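Long-range contacts in hypothetical protein, IPT/TIG domain protein (Bacteroides ovatus, PDB 4HW6), which is of unknown function but, as an IPT/TIG-domain protein with a six-bladed beta-propeller, probably serves as an auxiliary nutrient-binding, perhaps carbohydrate-binding, protein: residues 323-334 and 368-378; 175-183 and 210-221. One frame throughout, in Å; residues are numbered along the deposited sequence. Where two conformers were deposited one is given.

Contact 1: 323-334 and 368-378; sequences GWVDGMGTGARL and RVLTPEGRVTT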
# COMPACT_ATOMS: atom_id res chain seq x y z
N GLY A 323 -3.21 -22.79 5.51
CA GLY A 323 -2.43 -22.70 6.71
C GLY A 323 -1.68 -21.38 6.75
O GLY A 323 -1.68 -20.63 5.77
N TRP A 324 -1.06 -21.11 7.89
CA TRP A 324 -0.19 -19.96 8.06
C TRP A 324 1.20 -20.49 8.37
O TRP A 324 1.55 -20.75 9.52
CB TRP A 324 -0.67 -19.01 9.17
CG TRP A 324 0.27 -17.86 9.32
CD1 TRP A 324 0.50 -16.88 8.44
CD2 TRP A 324 1.13 -17.62 10.43
NE1 TRP A 324 1.44 -16.01 8.92
CE2 TRP A 324 1.84 -16.44 10.15
CE3 TRP A 324 1.35 -18.29 11.64
CZ2 TRP A 324 2.79 -15.92 11.03
CZ3 TRP A 324 2.28 -17.76 12.52
CH2 TRP A 324 2.98 -16.57 12.21
N VAL A 325 1.98 -20.72 7.31
CA VAL A 325 3.32 -21.24 7.44
C VAL A 325 4.22 -20.43 6.49
O VAL A 325 4.05 -20.45 5.26
CB VAL A 325 3.40 -22.74 7.10
CG1 VAL A 325 4.84 -23.22 7.21
CG2 VAL A 325 2.49 -23.57 8.01
N ASP A 326 5.14 -19.66 7.08
CA ASP A 326 6.15 -18.97 6.26
C ASP A 326 7.19 -19.98 5.80
O ASP A 326 7.44 -20.99 6.48
CB ASP A 326 6.79 -17.81 7.03
CG ASP A 326 5.83 -16.65 7.29
OD1 ASP A 326 4.88 -16.44 6.54
OD2 ASP A 326 6.08 -15.89 8.24
N GLY A 327 7.82 -19.71 4.66
CA GLY A 327 8.90 -20.56 4.19
C GLY A 327 9.09 -20.44 2.70
O GLY A 327 8.65 -19.47 2.07
N MSE A 328 9.75 -21.44 2.13
CA MSE A 328 10.24 -21.35 0.77
C MSE A 328 9.23 -22.02 -0.14
O MSE A 328 8.93 -23.20 0.03
CB MSE A 328 11.60 -22.03 0.66
CG MSE A 328 12.18 -21.94 -0.69
SE MSE A 328 12.57 -20.05 -1.20
CE MSE A 328 13.42 -19.68 0.22
N GLY A 329 8.71 -21.27 -1.11
CA GLY A 329 7.87 -21.82 -2.16
C GLY A 329 6.74 -22.71 -1.68
O GLY A 329 5.91 -22.31 -0.87
N THR A 330 6.70 -23.92 -2.20
CA THR A 330 5.62 -24.86 -1.90
C THR A 330 5.73 -25.50 -0.53
O THR A 330 4.90 -26.34 -0.15
CB THR A 330 5.50 -25.92 -3.00
OG1 THR A 330 6.70 -26.70 -3.06
CG2 THR A 330 5.15 -25.28 -4.38
N GLY A 331 6.75 -25.10 0.24
CA GLY A 331 6.81 -25.42 1.67
C GLY A 331 6.07 -24.41 2.55
O GLY A 331 5.79 -24.69 3.75
N ALA A 332 5.74 -23.26 1.98
CA ALA A 332 4.87 -22.28 2.64
C ALA A 332 3.42 -22.75 2.55
O ALA A 332 3.08 -23.56 1.69
CB ALA A 332 4.98 -20.91 1.99
N ARG A 333 2.61 -22.24 3.47
CA ARG A 333 1.17 -22.37 3.41
C ARG A 333 0.54 -21.01 3.49
O ARG A 333 1.00 -20.15 4.27
CB ARG A 333 0.65 -23.25 4.53
CG ARG A 333 1.20 -24.67 4.52
CD ARG A 333 0.64 -25.45 3.34
NE ARG A 333 1.12 -26.82 3.31
CZ ARG A 333 2.20 -27.25 2.66
NH1 ARG A 333 2.98 -26.40 1.98
NH2 ARG A 333 2.53 -28.55 2.74
N LEU A 334 -0.49 -20.82 2.65
CA LEU A 334 -1.29 -19.61 2.61
C LEU A 334 -2.69 -19.94 3.06
O LEU A 334 -3.06 -21.13 3.12
CB LEU A 334 -1.34 -19.04 1.19
CG LEU A 334 -0.01 -18.84 0.46
CD1 LEU A 334 -0.24 -18.12 -0.86
CD2 LEU A 334 1.06 -18.14 1.26
N ARG A 368 1.36 -10.46 3.76
CA ARG A 368 2.52 -11.33 3.55
C ARG A 368 3.29 -10.84 2.34
O ARG A 368 2.78 -10.02 1.57
CB ARG A 368 2.08 -12.80 3.45
CG ARG A 368 1.35 -13.22 4.72
CD ARG A 368 0.86 -14.65 4.75
NE ARG A 368 1.95 -15.57 5.06
CZ ARG A 368 1.81 -16.89 5.01
NH1 ARG A 368 0.63 -17.41 4.70
NH2 ARG A 368 2.81 -17.68 5.27
N VAL A 369 4.51 -11.35 2.18
CA VAL A 369 5.36 -10.96 1.06
C VAL A 369 5.86 -12.20 0.38
O VAL A 369 6.33 -13.12 1.06
CB VAL A 369 6.55 -10.12 1.51
CG1 VAL A 369 7.32 -9.61 0.30
CG2 VAL A 369 6.08 -8.95 2.35
N LEU A 370 5.76 -12.22 -0.95
CA LEU A 370 6.38 -13.25 -1.78
C LEU A 370 7.54 -12.60 -2.52
O LEU A 370 7.35 -11.65 -3.28
CB LEU A 370 5.34 -13.80 -2.76
CG LEU A 370 5.84 -14.81 -3.82
CD1 LEU A 370 6.49 -16.04 -3.18
CD2 LEU A 370 4.67 -15.21 -4.70
N THR A 371 8.75 -13.11 -2.30
CA THR A 371 9.94 -12.54 -2.91
C THR A 371 10.23 -13.25 -4.23
O THR A 371 9.64 -14.31 -4.50
CB THR A 371 11.15 -12.66 -1.98
OG1 THR A 371 11.52 -14.05 -1.86
CG2 THR A 371 10.79 -12.10 -0.61
N PRO A 372 11.11 -12.66 -5.05
CA PRO A 372 11.42 -13.29 -6.33
C PRO A 372 12.03 -14.68 -6.23
O PRO A 372 11.88 -15.46 -7.16
CB PRO A 372 12.40 -12.31 -6.97
CG PRO A 372 12.01 -10.99 -6.39
CD PRO A 372 11.66 -11.29 -4.96
N GLU A 373 12.69 -15.02 -5.13
CA GLU A 373 13.16 -16.40 -4.98
C GLU A 373 12.04 -17.39 -4.64
O GLU A 373 12.26 -18.60 -4.63
CB GLU A 373 14.29 -16.48 -3.96
CG GLU A 373 13.89 -16.34 -2.50
CD GLU A 373 15.06 -16.58 -1.52
OE1 GLU A 373 16.05 -17.21 -1.92
OE2 GLU A 373 14.98 -16.15 -0.35
N GLY A 374 10.84 -16.88 -4.37
CA GLY A 374 9.75 -17.71 -3.93
C GLY A 374 9.58 -17.84 -2.43
O GLY A 374 8.79 -18.67 -1.97
N ARG A 375 10.21 -16.99 -1.64
CA ARG A 375 10.06 -17.08 -0.19
C ARG A 375 8.86 -16.28 0.28
O ARG A 375 8.63 -15.18 -0.21
CB ARG A 375 11.30 -16.58 0.54
CG ARG A 375 11.20 -16.76 2.05
CD ARG A 375 12.49 -16.51 2.80
NE ARG A 375 13.48 -17.58 2.63
CZ ARG A 375 13.46 -18.78 3.22
NH1 ARG A 375 12.48 -19.16 4.05
NH2 ARG A 375 14.43 -19.64 2.95
N VAL A 376 8.09 -16.85 1.19
CA VAL A 376 6.91 -16.21 1.75
C VAL A 376 7.22 -15.84 3.18
O VAL A 376 7.61 -16.72 3.96
CB VAL A 376 5.68 -17.13 1.76
CG1 VAL A 376 4.51 -16.41 2.42
CG2 VAL A 376 5.34 -17.57 0.34
N THR A 377 7.08 -14.56 3.53
CA THR A 377 7.29 -14.10 4.91
C THR A 377 6.07 -13.28 5.32
O THR A 377 5.34 -12.79 4.46
CB THR A 377 8.55 -13.24 5.04
OG1 THR A 377 8.41 -12.11 4.18
CG2 THR A 377 9.80 -14.06 4.68
N THR A 378 5.80 -13.19 6.61
CA THR A 378 4.67 -12.40 7.10
C THR A 378 5.13 -10.97 7.44
O THR A 378 6.07 -10.79 8.18
CB THR A 378 3.99 -13.12 8.27
OG1 THR A 378 3.46 -14.37 7.76
CG2 THR A 378 2.82 -12.25 8.84
O HOH W 1 7.99 -13.99 8.46
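The outer edge of a propeller blade is completed here by a short antiparallel pairing of Gly327 and Met328 with Val376 and Arg375. Gly327 and Val376 form the hydrogen-bonded pair: Val376 N reaches Gly327 O at 2.8 Å and 176°, almost straight, and Gly327 N returns a bond to Val376 O. A side chain on Gly327 would press on the carbonyl O of Asp326. Beyond the pair, Gly329 N bonds the O of Gly374, the residue that closes the type I turn from Thr371, at 2.7 Å from above the carbonyl plane.

The other half of the contact is a buried guanidinium. A bend at chi3 (79°) turns the end of Arg368 into the loop, where NH1 meets Arg333 O at 2.8 Å on an in-plane lone pair. Its NH2 makes a salt bridge to Asp326 OD1 at 2.7 Å, on the anti side of the carboxylate. Trp324 CD1 sits 3.6 Å above one guanidinium face and Leu334 CD2 covers the opposite one, so both flat sides are packed. Thr378 OG1 relays between side chains: it accepts from Trp324 NE1 (2.8 Å) and donates to the syn lone pair of Asp326 OD1 (2.8 Å). A water links Asp326 OD2 with Thr378 N. Next to the paired strands, Ala332 CB packs on Val376 CG2 at 3.7 Å. A leucine in place of Arg368 is likely to leave Asp326 without its countercharge and Arg333 O with one donor fewer, setting the loop free to shift.

Strand 366-370 lies between 375-380 and 355-361, and Asp361, at the end of strand 355-361, forms a salt bridge with Arg368 NH1, giving the guanidinium a second acidic partner beside Asp326; Trp324 also rests on Thr366, while Thr330 touches Ile314 of strand 313-315.

Contact 2: 175-183 and 210-221; sequences DIKTTNIGQ and YLFTRASGFTER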
# COMPACT_ATOMS: atom_id res chain seq x y z
N ASP A 175 -16.40 9.09 -1.52
CA ASP A 175 -17.68 9.04 -2.20
C ASP A 175 -18.12 7.60 -2.40
O ASP A 175 -17.36 6.65 -2.22
CB ASP A 175 -17.58 9.73 -3.56
CG ASP A 175 -18.89 10.35 -4.02
OD1 ASP A 175 -19.94 10.23 -3.34
OD2 ASP A 175 -18.86 10.99 -5.09
N ILE A 176 -19.39 7.45 -2.73
CA ILE A 176 -19.97 6.20 -3.22
C ILE A 176 -20.25 6.38 -4.70
O ILE A 176 -20.93 7.33 -5.12
CB ILE A 176 -21.31 5.89 -2.53
CG1 ILE A 176 -21.08 5.65 -1.03
CG2 ILE A 176 -21.99 4.66 -3.19
CD1 ILE A 176 -22.34 5.53 -0.20
N LYS A 177 -19.71 5.46 -5.50
CA LYS A 177 -19.89 5.48 -6.94
C LYS A 177 -21.09 4.62 -7.34
O LYS A 177 -21.14 3.43 -7.04
CB LYS A 177 -18.62 4.99 -7.65
CG LYS A 177 -18.76 4.95 -9.17
CD LYS A 177 -17.54 4.42 -9.91
CE LYS A 177 -17.70 4.59 -11.42
NZ LYS A 177 -17.93 6.03 -11.82
N THR A 178 -22.07 5.20 -8.02
CA THR A 178 -23.18 4.43 -8.56
C THR A 178 -22.65 3.73 -9.81
O THR A 178 -22.21 4.38 -10.75
CB THR A 178 -24.39 5.31 -8.94
OG1 THR A 178 -24.81 6.07 -7.79
CG2 THR A 178 -25.56 4.44 -9.41
N THR A 179 -22.65 2.41 -9.79
CA THR A 179 -22.18 1.61 -10.92
C THR A 179 -23.33 0.95 -11.67
O THR A 179 -23.17 0.61 -12.83
CB THR A 179 -21.27 0.46 -10.44
OG1 THR A 179 -22.03 -0.38 -9.57
CG2 THR A 179 -20.02 1.00 -9.71
N ASN A 180 -24.45 0.70 -10.98
CA ASN A 180 -25.53 -0.14 -11.48
C ASN A 180 -25.04 -1.53 -11.91
O ASN A 180 -25.59 -2.16 -12.83
CB ASN A 180 -26.30 0.55 -12.62
CG ASN A 180 -27.10 1.74 -12.13
OD1 ASN A 180 -27.05 2.82 -12.72
ND2 ASN A 180 -27.81 1.56 -11.04
N ILE A 181 -24.01 -2.00 -11.22
CA ILE A 181 -23.49 -3.34 -11.39
C ILE A 181 -23.75 -4.07 -10.08
O ILE A 181 -23.36 -3.59 -9.01
CB ILE A 181 -21.97 -3.27 -11.66
CG1 ILE A 181 -21.70 -2.59 -13.01
CG2 ILE A 181 -21.32 -4.65 -11.59
CD1 ILE A 181 -20.23 -2.26 -13.26
N GLY A 182 -24.40 -5.24 -10.15
CA GLY A 182 -24.81 -5.97 -8.95
C GLY A 182 -23.71 -6.59 -8.14
O GLY A 182 -23.84 -6.71 -6.92
N GLN A 183 -22.62 -7.02 -8.78
CA GLN A 183 -21.56 -7.72 -8.05
C GLN A 183 -20.20 -7.38 -8.62
O GLN A 183 -19.70 -8.05 -9.52
CB GLN A 183 -21.81 -9.23 -8.03
CG GLN A 183 -20.95 -9.96 -6.99
CD GLN A 183 -21.53 -11.33 -6.64
OE1 GLN A 183 -21.73 -12.19 -7.51
NE2 GLN A 183 -21.82 -11.53 -5.38
N TYR A 210 -17.30 -4.29 -17.79
CA TYR A 210 -17.80 -2.96 -18.08
C TYR A 210 -16.64 -1.98 -18.11
O TYR A 210 -15.58 -2.27 -17.53
CB TYR A 210 -18.77 -2.51 -17.02
CG TYR A 210 -20.11 -3.19 -17.03
CD1 TYR A 210 -21.14 -2.72 -17.85
CD2 TYR A 210 -20.35 -4.31 -16.23
CE1 TYR A 210 -22.37 -3.32 -17.87
CE2 TYR A 210 -21.62 -4.92 -16.24
CZ TYR A 210 -22.62 -4.41 -17.05
OH TYR A 210 -23.90 -4.97 -17.12
N LEU A 211 -16.86 -0.86 -18.78
CA LEU A 211 -15.88 0.23 -18.82
C LEU A 211 -16.55 1.54 -18.43
O LEU A 211 -17.67 1.83 -18.90
CB LEU A 211 -15.29 0.32 -20.23
CG LEU A 211 -14.19 1.35 -20.51
CD1 LEU A 211 -13.22 0.81 -21.55
CD2 LEU A 211 -14.80 2.67 -20.98
N PHE A 212 -15.88 2.35 -17.60
CA PHE A 212 -16.32 3.72 -17.33
C PHE A 212 -15.27 4.65 -17.93
O PHE A 212 -14.07 4.52 -17.64
CB PHE A 212 -16.46 3.99 -15.83
CG PHE A 212 -17.56 3.19 -15.17
CD1 PHE A 212 -17.33 1.87 -14.74
CD2 PHE A 212 -18.80 3.73 -14.99
CE1 PHE A 212 -18.34 1.14 -14.16
CE2 PHE A 212 -19.83 2.99 -14.40
CZ PHE A 212 -19.59 1.70 -13.99
N THR A 213 -15.70 5.57 -18.79
CA THR A 213 -14.74 6.31 -19.61
C THR A 213 -14.10 7.45 -18.84
O THR A 213 -14.77 8.23 -18.16
CB THR A 213 -15.38 6.89 -20.89
OG1 THR A 213 -16.36 7.87 -20.54
CG2 THR A 213 -16.05 5.80 -21.72
N ARG A 214 -12.78 7.56 -18.97
CA ARG A 214 -12.01 8.67 -18.38
C ARG A 214 -12.50 10.03 -18.89
O ARG A 214 -12.60 10.99 -18.12
CB ARG A 214 -10.53 8.49 -18.70
CG ARG A 214 -9.59 9.52 -18.05
CD ARG A 214 -8.19 9.33 -18.61
NE ARG A 214 -7.24 10.30 -18.07
CZ ARG A 214 -6.06 10.59 -18.63
NH1 ARG A 214 -5.65 9.98 -19.74
NH2 ARG A 214 -5.27 11.50 -18.06
N ALA A 215 -12.83 10.09 -20.18
CA ALA A 215 -13.27 11.33 -20.83
C ALA A 215 -14.56 11.92 -20.23
O ALA A 215 -14.76 13.12 -20.29
CB ALA A 215 -13.43 11.12 -22.32
N SER A 216 -15.41 11.07 -19.65
CA SER A 216 -16.62 11.50 -18.97
C SER A 216 -16.43 11.68 -17.46
O SER A 216 -17.41 11.80 -16.72
CB SER A 216 -17.73 10.47 -19.20
OG SER A 216 -17.42 9.25 -18.53
N GLY A 217 -15.20 11.65 -16.98
CA GLY A 217 -14.96 11.61 -15.53
C GLY A 217 -15.49 10.33 -14.89
O GLY A 217 -15.91 10.32 -13.72
N PHE A 218 -15.48 9.25 -15.68
CA PHE A 218 -15.94 7.93 -15.24
C PHE A 218 -17.43 7.83 -14.98
O PHE A 218 -17.87 6.91 -14.32
CB PHE A 218 -15.16 7.43 -14.02
CG PHE A 218 -13.68 7.45 -14.22
CD1 PHE A 218 -13.09 6.65 -15.19
CD2 PHE A 218 -12.87 8.32 -13.49
CE1 PHE A 218 -11.73 6.67 -15.38
CE2 PHE A 218 -11.51 8.35 -13.70
CZ PHE A 218 -10.93 7.52 -14.65
N THR A 219 -18.21 8.74 -15.56
CA THR A 219 -19.67 8.71 -15.41
C THR A 219 -20.37 7.86 -16.48
O THR A 219 -21.42 7.28 -16.22
CB THR A 219 -20.25 10.14 -15.43
OG1 THR A 219 -19.95 10.76 -16.69
CG2 THR A 219 -19.64 10.98 -14.29
N GLU A 220 -19.79 7.79 -17.68
CA GLU A 220 -20.38 7.02 -18.77
C GLU A 220 -19.91 5.56 -18.73
O GLU A 220 -18.71 5.29 -18.77
CB GLU A 220 -20.01 7.63 -20.11
CG GLU A 220 -20.73 6.97 -21.27
CD GLU A 220 -20.40 7.59 -22.63
OE1 GLU A 220 -19.76 8.66 -22.67
OE2 GLU A 220 -20.79 6.99 -23.65
N ARG A 221 -20.86 4.64 -18.68
CA ARG A 221 -20.56 3.19 -18.66
C ARG A 221 -20.76 2.58 -20.04
O ARG A 221 -21.73 2.89 -20.73
CB ARG A 221 -21.46 2.49 -17.63
CG ARG A 221 -20.99 1.10 -17.24
CD ARG A 221 -22.00 0.40 -16.34
NE ARG A 221 -23.17 -0.06 -17.09
CZ ARG A 221 -24.22 -0.67 -16.55
NH1 ARG A 221 -24.30 -0.85 -15.23
NH2 ARG A 221 -25.23 -1.08 -17.34
O HOH W 2 -26.12 -4.42 -14.58
O HOH W 3 -27.27 -2.02 -15.65
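Lys177 lays its aliphatic end across the face of Phe212 to deliver its ammonium to a main-chain oxygen beyond. The evidence is twofold: CE lies 3.9 Å from the ring centroid of Phe212, 14° off the normal, whereas NZ sits off-centre, in a cation-pi contact, and bonds Phe218 O at 2.7 Å. A bend at chi4 (58°) after an otherwise extended chain turns NZ that way. Arg221 CG presses on the opposite face of Phe212, 3.5 Å above its plane, so the ring is held between two basic side chains.

Arg221 NH1 donates to Thr179 O at 3.0 Å (142°) and, weakly, to Asn180 O; water 3 joins its NH2 to Asn180 O. The acceptor loop is shaped by an ST turn, in which Ile181 N bonds Thr179 OG1. Ile181 CG1 then lies over the ring face of Tyr210, with CD1 3.6 Å from Tyr210 CD2.

No pair of CA atoms comes closer than 8.1 Å, between Thr179 and Arg221, which means that side chains do the bridging. Since both cations give their hydrogens to carbonyls, the polar part of the contact probably depends on the path of the backbone rather than on acidic side chains.

Both contacts belong to the propeller, and neither uses a strand of the eight-stranded sheet built from strands 21-30 to 104-105. Their centres are 37 Å apart and their nearest atoms about 23 Å, without touching. Contact 2 closes before contact 1 opens, and two further sheets, one starting with strand 234-235 and the other with strand 276-280, come between them in sequence. They differ in role: contact 2 joins two successive sheets, running from strand 173-177 of one to strand 207-212 of the next, whereas contact 1 adds the edge strand 327-328 to its own sheet. One thus fastens blade to blade and the other completes a single blade, at separate places in the propeller.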